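Local atomic coordinates of 6-phosphogluconolactonase (Trypanosoma cruzi, PDB entry 6VYE), a protein that probably hydrolyses 6-phosphogluconolactone to 6-phosphogluconate, the second step of the oxidative branch of the pentose phosphate pathway. Residues Lys30-Val33 with Glu34-Ala38; Gln101-Leu104 with Arg105-Glu109; Phe259-Lys263 with Glu264-Asn268. One frame throughout, in Å; residues are numbered along the deposited sequence.

Contact 1: Lys30-Val33 with Glu34-Ala38; sequences KKIV and EIIHA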
ATOM      1  N   LYS A  30       6.686   0.978  14.585  1.00 20.02           N
ATOM      2  CA  LYS A  30       6.092   1.435  15.873  1.00 21.21           C
ATOM      3  C   LYS A  30       4.600   1.718  15.643  1.00 20.67           C
ATOM      4  O   LYS A  30       3.750   1.269  16.451  1.00 17.70           O
ATOM      5  CB  LYS A  30       6.801   2.688  16.401  1.00 24.19           C
ATOM      6  CG  LYS A  30       6.297   3.212  17.742  1.00 28.34           C
ATOM      7  CD  LYS A  30       7.144   4.321  18.339  1.00 32.19           C
ATOM      8  CE  LYS A  30       6.700   4.738  19.729  1.00 39.02           C
ATOM      9  NZ  LYS A  30       7.460   5.906  20.248  1.00 42.74           N
ATOM     10  N   LYS A  31       4.295   2.446  14.569  1.00 19.35           N
ATOM     11  CA  LYS A  31       2.900   2.790  14.196  1.00 18.81           C
ATOM     12  C   LYS A  31       2.097   1.488  14.013  1.00 17.37           C
ATOM     13  O   LYS A  31       1.011   1.409  14.585  1.00 14.00           O
ATOM     14  CB  LYS A  31       2.872   3.663  12.934  1.00 19.56           C
ATOM     15  CG  LYS A  31       1.489   4.201  12.576  1.00 23.35           C
ATOM     16  CD  LYS A  31       0.774   4.796  13.773  1.00 27.14           C
ATOM     17  CE  LYS A  31      -0.058   6.008  13.458  1.00 33.08           C
ATOM     18  NZ  LYS A  31      -0.651   6.549  14.702  1.00 36.35           N
ATOM     19  N   ILE A  32       2.585   0.545  13.193  1.00 15.21           N
ATOM     20  CA  ILE A  32       1.853  -0.730  12.940  1.00 16.60           C
ATOM     21  C   ILE A  32       1.587  -1.465  14.259  1.00 16.31           C
ATOM     22  O   ILE A  32       0.430  -1.852  14.506  1.00 19.17           O
ATOM     23  CB  ILE A  32       2.569  -1.617  11.902  1.00 15.42           C
ATOM     24  CG1 ILE A  32       2.514  -1.010  10.502  1.00 15.41           C
ATOM     25  CG2 ILE A  32       1.997  -3.031  11.903  1.00 15.29           C
ATOM     26  CD1 ILE A  32       3.644  -1.479   9.608  1.00 15.54           C
ATOM     27  N   VAL A  33       2.588  -1.598  15.107  1.00 17.94           N
ATOM     28  CA  VAL A  33       2.468  -2.302  16.420  1.00 18.00           C
ATOM     29  C   VAL A  33       1.467  -1.559  17.303  1.00 17.52           C
ATOM     30  O   VAL A  33       0.639  -2.237  17.885  1.00 17.77           O
ATOM     31  CB  VAL A  33       3.832  -2.511  17.096  1.00 17.92           C
ATOM     32  CG1 VAL A  33       3.711  -3.012  18.534  1.00 18.19           C
ATOM     33  CG2 VAL A  33       4.684  -3.470  16.281  1.00 18.32           C
ATOM     34  N   GLU A  34       1.512  -0.235  17.362  1.00 17.71           N
ATOM     35  CA  GLU A  34       0.540   0.591  18.120  1.00 19.20           C
ATOM     36  C   GLU A  34      -0.882   0.297  17.639  1.00 18.06           C
ATOM     37  O   GLU A  34      -1.780   0.199  18.504  1.00 15.36           O
ATOM     38  CB  GLU A  34       0.783   2.090  17.903  1.00 23.36           C
ATOM     39  CG  GLU A  34       1.747   2.701  18.891  1.00 28.45           C
ATOM     40  CD  GLU A  34       2.268   4.082  18.518  1.00 34.72           C
ATOM     41  OE1 GLU A  34       1.783   4.682  17.498  1.00 36.79           O
ATOM     42  OE2 GLU A  34       3.187   4.538  19.221  1.00 42.98           O
ATOM     43  N   ILE A  35      -1.096   0.208  16.311  1.00 15.54           N
ATOM     44  CA  ILE A  35      -2.448  -0.037  15.747  1.00 14.72           C
ATOM     45  C   ILE A  35      -2.867  -1.452  16.185  1.00 13.97           C
ATOM     46  O   ILE A  35      -4.013  -1.643  16.538  1.00 12.64           O
ATOM     47  CB  ILE A  35      -2.450   0.144  14.207  1.00 13.85           C
ATOM     48  CG1 ILE A  35      -2.205   1.607  13.819  1.00 13.80           C
ATOM     49  CG2 ILE A  35      -3.729  -0.409  13.601  1.00 13.31           C
ATOM     50  CD1 ILE A  35      -1.889   1.783  12.362  1.00 15.05           C
ATOM     51  N   ILE A  36      -1.953  -2.419  16.167  1.00 14.26           N
ATOM     52  CA  ILE A  36      -2.270  -3.823  16.568  1.00 14.49           C
ATOM     53  C   ILE A  36      -2.740  -3.805  18.024  1.00 15.39           C
ATOM     54  O   ILE A  36      -3.827  -4.318  18.319  1.00 15.69           O
ATOM     55  CB  ILE A  36      -1.072  -4.762  16.361  1.00 14.38           C
ATOM     56  CG1 ILE A  36      -0.767  -4.953  14.874  1.00 13.80           C
ATOM     57  CG2 ILE A  36      -1.325  -6.096  17.078  1.00 15.05           C
ATOM     58  CD1 ILE A  36       0.535  -5.639  14.582  1.00 13.02           C
ATOM     59  N   HIS A  37      -1.970  -3.189  18.916  1.00 17.67           N
ATOM     60  CA  HIS A  37      -2.251  -3.218  20.379  1.00 18.82           C
ATOM     61  C   HIS A  37      -3.472  -2.378  20.769  1.00 18.01           C
ATOM     62  O   HIS A  37      -3.999  -2.604  21.887  1.00 17.80           O
ATOM     63  CB  HIS A  37      -1.019  -2.808  21.157  1.00 19.78           C
ATOM     64  CG  HIS A  37       0.057  -3.827  21.044  1.00 24.08           C
ATOM     65  ND1 HIS A  37      -0.248  -5.177  21.015  1.00 26.23           N
ATOM     66  CD2 HIS A  37       1.402  -3.720  20.982  1.00 26.04           C
ATOM     67  CE1 HIS A  37       0.879  -5.870  20.920  1.00 28.50           C
ATOM     68  NE2 HIS A  37       1.903  -4.994  20.856  1.00 26.95           N
ATOM     69  N   ALA A  38      -3.901  -1.442  19.925  1.00 17.40           N
ATOM     70  CA  ALA A  38      -5.068  -0.565  20.176  1.00 17.12           C
ATOM     71  C   ALA A  38      -6.340  -1.361  19.922  1.00 17.76           C
ATOM     72  O   ALA A  38      -7.383  -0.924  20.367  1.00 17.47           O
ATOM     73  CB  ALA A  38      -5.020   0.670  19.294  1.00 17.70           C
TER
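Val33 overlaps the imidazole of His37, the two side chains lying side by side and pointing the same way. Val33 CG1 comes 3.4 Å from His37 CD2 and meets the ring obliquely. It gets there because CG1 sits opposite the backbone N (chi1 170°), leaning along the chain toward the next turn. The far corner of the ring, NE2, is hydrogen-bonded to a glycerol probably left from crystallisation. One turn earlier, the carboxylate of Glu34 folds back between two lysines. OE2 lies 3.6 Å from Lys30 CE, a methylene contact. The charged atoms stay farther apart, Lys30 NZ to Glu34 OE2 at 4.6 Å and Lys31 NZ to Glu34 OE1 at 4.2 Å, which suggests diffuse attraction. With chi1 at -90°, Glu34 CG stays beside its own N and 3.5 Å from Lys30 O.

All this is packing between residues three and four apart in helix 24-38, which joins parallel strands 14-18 and 46-50 of a Rossmann-like sheet by a crossover past three intervening strands. It touches each of these: Lys31 lies against Asp256 and Thr258, Ile32 against Ile221 and Leu165, Ile35 against His219 and Ile163. Successive backbone bonds set the spacing, from Glu34 N to Lys30 O at 2.8 Å (N-H...O 163°) to His37 N to Val33 O at 3.0 Å. On the buried side, Ile32 CG2 rests 4.0 Å from Ile36 CD1.

Contact 2: Gln101-Leu104 with Arg105-Glu109; sequences QALL and RDIPE. Unlike the reference sequence in segment 105-109: Arg105 (reference His).
The guanidinium of Arg105 turns one edge to the carbonyl of Gln101, NE donating to Gln101 O at 2.7 Å. The bond is almost straight (175°). The oxygen lies 1° from the guanidinium plane, whereas relative to the carbonyl plane the donor stands above, 36° out. Arg105 CG lies between its own N and carbonyl carbon, and the chain then runs extended, carrying NE back to Gln101 O. Water 1 donates to Gln101 O and accepts from Arg105 NH2. Off the guanidinium plane lies the carboxylate of Asp106, whose OD1 is 3.3 Å from Arg105 NH1, a salt bridge of charges with no N-H aimed at it; the directed bond to OD1 comes from His64 NE2.

Next to these polar groups, the chain leaves helix 95-104 through a wider, pi-type turn and a type I beta turn from Leu104 to Ile107, closed by Ile107 N to Leu104 O at 3.1 Å. Water 2 donates to Leu104 O and Ile107 O. Ile107 CG1 lies 3.9 Å from Leu104 CD2, and Ile107 CD1 4.2 Å from Leu103 CD1. This trio touches Phe79 of strand 77-85; Leu71 of helix 68-73 meets Leu103 and Ile107, and His64 of helix 54-66 meets Leu103.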
ATOM      1  N   GLN A 101      10.906 -13.365   1.867  1.00 20.48           N
ATOM      2  CA  GLN A 101      12.312 -13.523   2.313  1.00 21.32           C
ATOM      3  C   GLN A 101      12.490 -12.799   3.652  1.00 21.01           C
ATOM      4  O   GLN A 101      13.171 -13.340   4.546  1.00 21.69           O
ATOM      5  CB  GLN A 101      13.282 -13.043   1.236  1.00 23.79           C
ATOM      6  CG  GLN A 101      13.341 -13.976   0.033  1.00 25.85           C
ATOM      7  CD  GLN A 101      14.154 -13.455  -1.127  1.00 30.54           C
ATOM      8  OE1 GLN A 101      14.648 -14.231  -1.942  1.00 35.71           O
ATOM      9  NE2 GLN A 101      14.315 -12.139  -1.206  1.00 34.66           N
ATOM     10  N   ALA A 102      11.865 -11.637   3.806  1.00 20.75           N
ATOM     11  CA  ALA A 102      12.102 -10.697   4.922  1.00 20.62           C
ATOM     12  C   ALA A 102      11.321 -11.112   6.172  1.00 20.19           C
ATOM     13  O   ALA A 102      11.797 -10.802   7.294  1.00 22.17           O
ATOM     14  CB  ALA A 102      11.725  -9.305   4.489  1.00 21.93           C
ATOM     15  N   LEU A 103      10.148 -11.717   6.003  1.00 19.64           N
ATOM     16  CA  LEU A 103       9.145 -11.891   7.098  1.00 19.70           C
ATOM     17  C   LEU A 103       8.219 -13.097   6.855  1.00 18.58           C
ATOM     18  O   LEU A 103       8.075 -13.888   7.763  1.00 17.04           O
ATOM     19  CB  LEU A 103       8.332 -10.594   7.191  1.00 17.91           C
ATOM     20  CG  LEU A 103       7.114 -10.633   8.106  1.00 18.41           C
ATOM     21  CD1 LEU A 103       7.498 -10.947   9.546  1.00 17.74           C
ATOM     22  CD2 LEU A 103       6.361  -9.316   8.019  1.00 18.34           C
ATOM     23  N   LEU A 104       7.569 -13.212   5.691  1.00 19.02           N
ATOM     24  CA  LEU A 104       6.342 -14.044   5.585  1.00 17.77           C
ATOM     25  C   LEU A 104       6.675 -15.540   5.591  1.00 17.46           C
ATOM     26  O   LEU A 104       5.755 -16.323   5.839  1.00 16.20           O
ATOM     27  CB  LEU A 104       5.537 -13.639   4.355  1.00 17.64           C
ATOM     28  CG  LEU A 104       5.033 -12.202   4.368  1.00 18.66           C
ATOM     29  CD1 LEU A 104       4.163 -11.932   3.142  1.00 19.67           C
ATOM     30  CD2 LEU A 104       4.238 -11.900   5.623  1.00 18.71           C
ATOM     31  N   ARG A 105       7.934 -15.915   5.355  1.00 17.40           N
ATOM     32  CA  ARG A 105       8.386 -17.331   5.393  1.00 18.58           C
ATOM     33  C   ARG A 105       8.085 -17.918   6.785  1.00 19.05           C
ATOM     34  O   ARG A 105       7.843 -19.099   6.867  1.00 17.05           O
ATOM     35  CB  ARG A 105       9.876 -17.439   5.029  1.00 19.63           C
ATOM     36  CG  ARG A 105      10.838 -16.663   5.918  1.00 19.96           C
ATOM     37  CD  ARG A 105      12.263 -16.659   5.354  1.00 21.88           C
ATOM     38  NE  ARG A 105      13.087 -15.600   5.948  1.00 24.56           N
ATOM     39  CZ  ARG A 105      13.736 -15.697   7.110  1.00 25.58           C
ATOM     40  NH1 ARG A 105      13.725 -16.827   7.791  1.00 29.00           N
ATOM     41  NH2 ARG A 105      14.424 -14.676   7.576  1.00 27.61           N
ATOM     42  N   ASP A 106       8.017 -17.096   7.833  1.00 19.90           N
ATOM     43  CA  ASP A 106       7.759 -17.560   9.217  1.00 20.26           C
ATOM     44  C   ASP A 106       6.340 -17.214   9.712  1.00 20.03           C
ATOM     45  O   ASP A 106       6.127 -17.306  10.930  1.00 19.53           O
ATOM     46  CB  ASP A 106       8.797 -16.943  10.140  1.00 21.73           C
ATOM     47  CG  ASP A 106      10.143 -17.638  10.011  1.00 23.95           C
ATOM     48  OD1 ASP A 106      11.179 -16.950   9.943  1.00 24.23           O
ATOM     49  OD2 ASP A 106      10.131 -18.854   9.943  1.00 28.59           O
ATOM     50  N   ILE A 107       5.406 -16.816   8.840  1.00 18.98           N
ATOM     51  CA  ILE A 107       3.999 -16.472   9.221  1.00 18.31           C
ATOM     52  C   ILE A 107       3.090 -17.643   8.869  1.00 18.72           C
ATOM     53  O   ILE A 107       3.223 -18.236   7.813  1.00 17.23           O
ATOM     54  CB  ILE A 107       3.558 -15.163   8.525  1.00 17.37           C
ATOM     55  CG1 ILE A 107       4.469 -14.015   8.936  1.00 17.75           C
ATOM     56  CG2 ILE A 107       2.081 -14.836   8.775  1.00 16.86           C
ATOM     57  CD1 ILE A 107       4.575 -13.796  10.436  1.00 17.78           C
ATOM     58  N   PRO A 108       2.130 -18.028   9.735  1.00 21.23           N
ATOM     59  CA  PRO A 108       1.161 -19.073   9.384  1.00 19.97           C
ATOM     60  C   PRO A 108       0.499 -18.816   8.020  1.00 20.37           C
ATOM     61  O   PRO A 108       0.278 -17.645   7.659  1.00 20.14           O
ATOM     62  CB  PRO A 108       0.140 -19.011  10.518  1.00 20.75           C
ATOM     63  CG  PRO A 108       0.937 -18.468  11.698  1.00 20.10           C
ATOM     64  CD  PRO A 108       1.946 -17.509  11.102  1.00 21.18           C
ATOM     65  N   GLU A 109       0.292 -19.884   7.252  1.00 19.91           N
ATOM     66  CA  GLU A 109      -0.024 -19.822   5.798  1.00 22.95           C
ATOM     67  C   GLU A 109      -1.379 -19.141   5.594  1.00 21.86           C
ATOM     68  O   GLU A 109      -1.517 -18.358   4.623  1.00 24.58           O
ATOM     69  CB  GLU A 109       0.019 -21.201   5.134  1.00 26.10           C
ATOM     70  CG  GLU A 109      -1.065 -22.158   5.599  1.00 31.10           C
ATOM     71  CD  GLU A 109      -1.115 -23.444   4.789  1.00 33.56           C
ATOM     72  OE1 GLU A 109      -2.177 -23.743   4.221  1.00 37.66           O
ATOM     73  OE2 GLU A 109      -0.063 -24.107   4.677  1.00 40.20           O
TER
HETATM   74  O   HOH W   1      15.777 -12.300   5.775  1.00 23.12           O
HETATM   75  O   HOH W   2       4.155 -18.808   5.113  1.00 24.33           O

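Contact 3: Phe259-Lys263 with Glu264-Asn268; sequences FILDK and EIAEN. Unlike the reference sequence in segment 264-268: Glu267 (reference Gly).
Two torsions bring Asp262 and Ile265 together: Asp262 chi1 of 79° sets its carboxyl carbon between its own N and carbonyl carbon, and Ile265 chi1 of -159° puts CG2 in the equivalent place on its residue. Asp262 OD1 thereby reaches Ile265 N at 3.0 Å, while Ile265 CG2 presses on the same oxygen at 3.2 Å. The amide meets OD1 from above the carboxylate plane, 42° out of it. This bond from a side chain to the N three residues on lies at the junction of strand 256-262 and the segment that follows. The strand is second in order across the Rossmann-like sheet, though last in sequence, and runs parallel to its neighbours 14-18 and 219-224.

Asp262 OD1 also accepts from Gly226 N, just past strand 219-224, so a single buried oxygen holds the starts of two loops. The helix-like turn of the backbone also has two weak bonds from Ala266 N, to Lys263 O at 3.1 Å and to Asp262 O at 3.4 Å.

Apolar contacts flank the turn. Leu261 crosses Ile265 at about a right angle, with Leu261 CB 3.7 Å from Ile265 CG2, and Leu233 of helix 230-237 and Ala224 of strand 219-224 also touch Ile265. Ala266 CB meets the side chain of Leu261, lying 4.2 Å from Leu261 CD1 and 3.3 Å from Asp262 O.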
ATOM      1  N   PHE A 259       1.719  10.226   7.493  1.00 14.68           N
ATOM      2  CA  PHE A 259       2.848  10.418   6.545  1.00 15.04           C
ATOM      3  C   PHE A 259       4.146  10.374   7.360  1.00 15.44           C
ATOM      4  O   PHE A 259       4.296  11.133   8.352  1.00 14.72           O
ATOM      5  CB  PHE A 259       2.725  11.742   5.774  1.00 14.80           C
ATOM      6  CG  PHE A 259       1.681  11.807   4.685  1.00 14.75           C
ATOM      7  CD1 PHE A 259       1.679  12.866   3.794  1.00 14.81           C
ATOM      8  CD2 PHE A 259       0.659  10.877   4.594  1.00 15.14           C
ATOM      9  CE1 PHE A 259       0.719  12.971   2.806  1.00 16.72           C
ATOM     10  CE2 PHE A 259      -0.285  10.961   3.580  1.00 15.89           C
ATOM     11  CZ  PHE A 259      -0.252  12.002   2.681  1.00 16.14           C
ATOM     12  N   ILE A 260       5.033   9.447   7.005  1.00 15.02           N
ATOM     13  CA  ILE A 260       6.352   9.271   7.661  1.00 15.10           C
ATOM     14  C   ILE A 260       7.389   9.700   6.625  1.00 15.59           C
ATOM     15  O   ILE A 260       7.470   9.087   5.545  1.00 15.29           O
ATOM     16  CB  ILE A 260       6.504   7.823   8.195  1.00 15.97           C
ATOM     17  CG1 ILE A 260       5.297   7.412   9.044  1.00 16.08           C
ATOM     18  CG2 ILE A 260       7.823   7.624   8.936  1.00 15.54           C
ATOM     19  CD1 ILE A 260       5.418   6.005   9.643  1.00 16.23           C
ATOM     20  N   LEU A 261       8.098  10.784   6.920  1.00 17.43           N
ATOM     21  CA  LEU A 261       8.978  11.507   5.969  1.00 17.74           C
ATOM     22  C   LEU A 261      10.415  11.589   6.504  1.00 20.52           C
ATOM     23  O   LEU A 261      10.615  11.572   7.746  1.00 19.12           O
ATOM     24  CB  LEU A 261       8.402  12.911   5.799  1.00 17.61           C
ATOM     25  CG  LEU A 261       6.916  12.975   5.472  1.00 17.00           C
ATOM     26  CD1 LEU A 261       6.476  14.423   5.338  1.00 19.02           C
ATOM     27  CD2 LEU A 261       6.622  12.220   4.183  1.00 17.02           C
ATOM     28  N   ASP A 262      11.379  11.755   5.599  1.00 21.91           N
ATOM     29  CA  ASP A 262      12.756  12.191   5.939  1.00 25.45           C
ATOM     30  C   ASP A 262      12.778  13.727   5.903  1.00 26.12           C
ATOM     31  O   ASP A 262      11.776  14.330   5.457  1.00 25.04           O
ATOM     32  CB  ASP A 262      13.797  11.505   5.041  1.00 28.49           C
ATOM     33  CG  ASP A 262      13.949  12.078   3.639  1.00 31.64           C
ATOM     34  OD1 ASP A 262      12.952  12.618   3.090  1.00 30.58           O
ATOM     35  OD2 ASP A 262      15.068  11.982   3.100  1.00 40.59           O
ATOM     36  N   LYS A 263      13.876  14.327   6.367  1.00 28.66           N
ATOM     37  CA  LYS A 263      14.099  15.799   6.427  1.00 28.93           C
ATOM     38  C   LYS A 263      14.042  16.368   5.010  1.00 27.11           C
ATOM     39  O   LYS A 263      13.358  17.361   4.811  1.00 30.21           O
ATOM     40  CB  LYS A 263      15.452  16.124   7.064  1.00 34.17           C
ATOM     41  CG  LYS A 263      15.578  15.793   8.541  1.00 41.30           C
ATOM     42  CD  LYS A 263      14.833  16.764   9.432  1.00 48.22           C
ATOM     43  CE  LYS A 263      15.188  16.619  10.895  1.00 51.07           C
ATOM     44  NZ  LYS A 263      13.974  16.375  11.712  1.00 51.55           N
ATOM     45  N   GLU A 264      14.727  15.734   4.058  1.00 26.96           N
ATOM     46  CA  GLU A 264      14.936  16.261   2.687  1.00 25.77           C
ATOM     47  C   GLU A 264      13.577  16.407   1.975  1.00 26.73           C
ATOM     48  O   GLU A 264      13.391  17.424   1.283  1.00 24.68           O
ATOM     49  CB  GLU A 264      15.926  15.380   1.938  1.00 27.12           C
ATOM     50  CG  GLU A 264      17.359  15.577   2.401  1.00 32.32           C
ATOM     51  CD  GLU A 264      18.005  16.919   2.038  1.00 36.87           C
ATOM     52  OE1 GLU A 264      17.787  17.412   0.914  1.00 40.58           O
ATOM     53  OE2 GLU A 264      18.719  17.491   2.879  1.00 38.45           O
ATOM     54  N   ILE A 265      12.645  15.451   2.099  1.00 24.07           N
ATOM     55  CA  ILE A 265      11.323  15.558   1.394  1.00 24.53           C
ATOM     56  C   ILE A 265      10.438  16.595   2.094  1.00 23.71           C
ATOM     57  O   ILE A 265       9.591  17.182   1.397  1.00 26.86           O
ATOM     58  CB  ILE A 265      10.606  14.202   1.233  1.00 24.81           C
ATOM     59  CG1 ILE A 265       9.565  14.265   0.099  1.00 24.29           C
ATOM     60  CG2 ILE A 265      10.013  13.720   2.559  1.00 23.72           C
ATOM     61  CD1 ILE A 265       8.927  12.945  -0.236  1.00 24.03           C
ATOM     62  N   ALA A 266      10.663  16.840   3.389  1.00 25.68           N
ATOM     63  CA  ALA A 266       9.812  17.655   4.282  1.00 28.77           C
ATOM     64  C   ALA A 266      10.292  19.116   4.393  1.00 31.40           C
ATOM     65  O   ALA A 266       9.723  19.829   5.240  1.00 32.85           O
ATOM     66  CB  ALA A 266       9.774  17.002   5.643  1.00 27.92           C
ATOM     67  N   GLU A 267      11.194  19.601   3.530  1.00 35.05           N
ATOM     68  CA  GLU A 267      11.822  20.956   3.660  1.00 42.29           C
ATOM     69  C   GLU A 267      10.776  22.080   3.540  1.00 40.06           C
ATOM     70  O   GLU A 267      10.950  23.081   4.220  1.00 40.68           O
ATOM     71  CB  GLU A 267      12.972  21.166   2.664  1.00 46.28           C
ATOM     72  CG  GLU A 267      13.730  19.882   2.348  1.00 50.80           C
ATOM     73  CD  GLU A 267      15.198  19.946   1.942  1.00 50.82           C
ATOM     74  OE1 GLU A 267      15.999  20.514   2.722  1.00 50.76           O
ATOM     75  OE2 GLU A 267      15.545  19.369   0.862  1.00 41.97           O
ATOM     76  N   ASN A 268       9.693  21.924   2.775  1.00 50.18           N
ATOM     77  CA  ASN A 268       8.658  22.990   2.605  1.00 55.41           C
ATOM     78  C   ASN A 268       7.442  22.790   3.532  1.00 59.45           C
ATOM     79  O   ASN A 268       6.557  23.669   3.536  1.00 62.26           O
ATOM     80  CB  ASN A 268       8.191  23.095   1.152  1.00 60.80           C
ATOM     81  CG  ASN A 268       9.310  23.453   0.193  1.00 64.29           C
ATOM     82  OD1 ASN A 268      10.119  24.348   0.454  1.00 60.92           O
ATOM     83  ND2 ASN A 268       9.346  22.775  -0.939  1.00 69.73           N
TER

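How the contacts relate
From the N terminus the three contacts follow in series, none nested in or crossing another. Each joins adjacent segments, so none closes a long loop. Contact 1 lies on helix 24-38, which leads away from edge strand 14-18 toward strand 46-50. Contact 2 ends helix 95-104 beyond strand 77-85, toward the other edge of the sheet, nearer strand 191-194. Contact 3 follows strand 256-262, beside strand 14-18, into the segment beyond it. Contacts 1 and 3 approach to about 5 Å between nearest atoms without touching, and helix 24-38 supplies Leu24 to Ile260 and Asp262. Contacts 2 and 3 are farthest apart, about 31 Å between centres; contact 1 is nearer to each, about 19 Å and about 22 Å between centres.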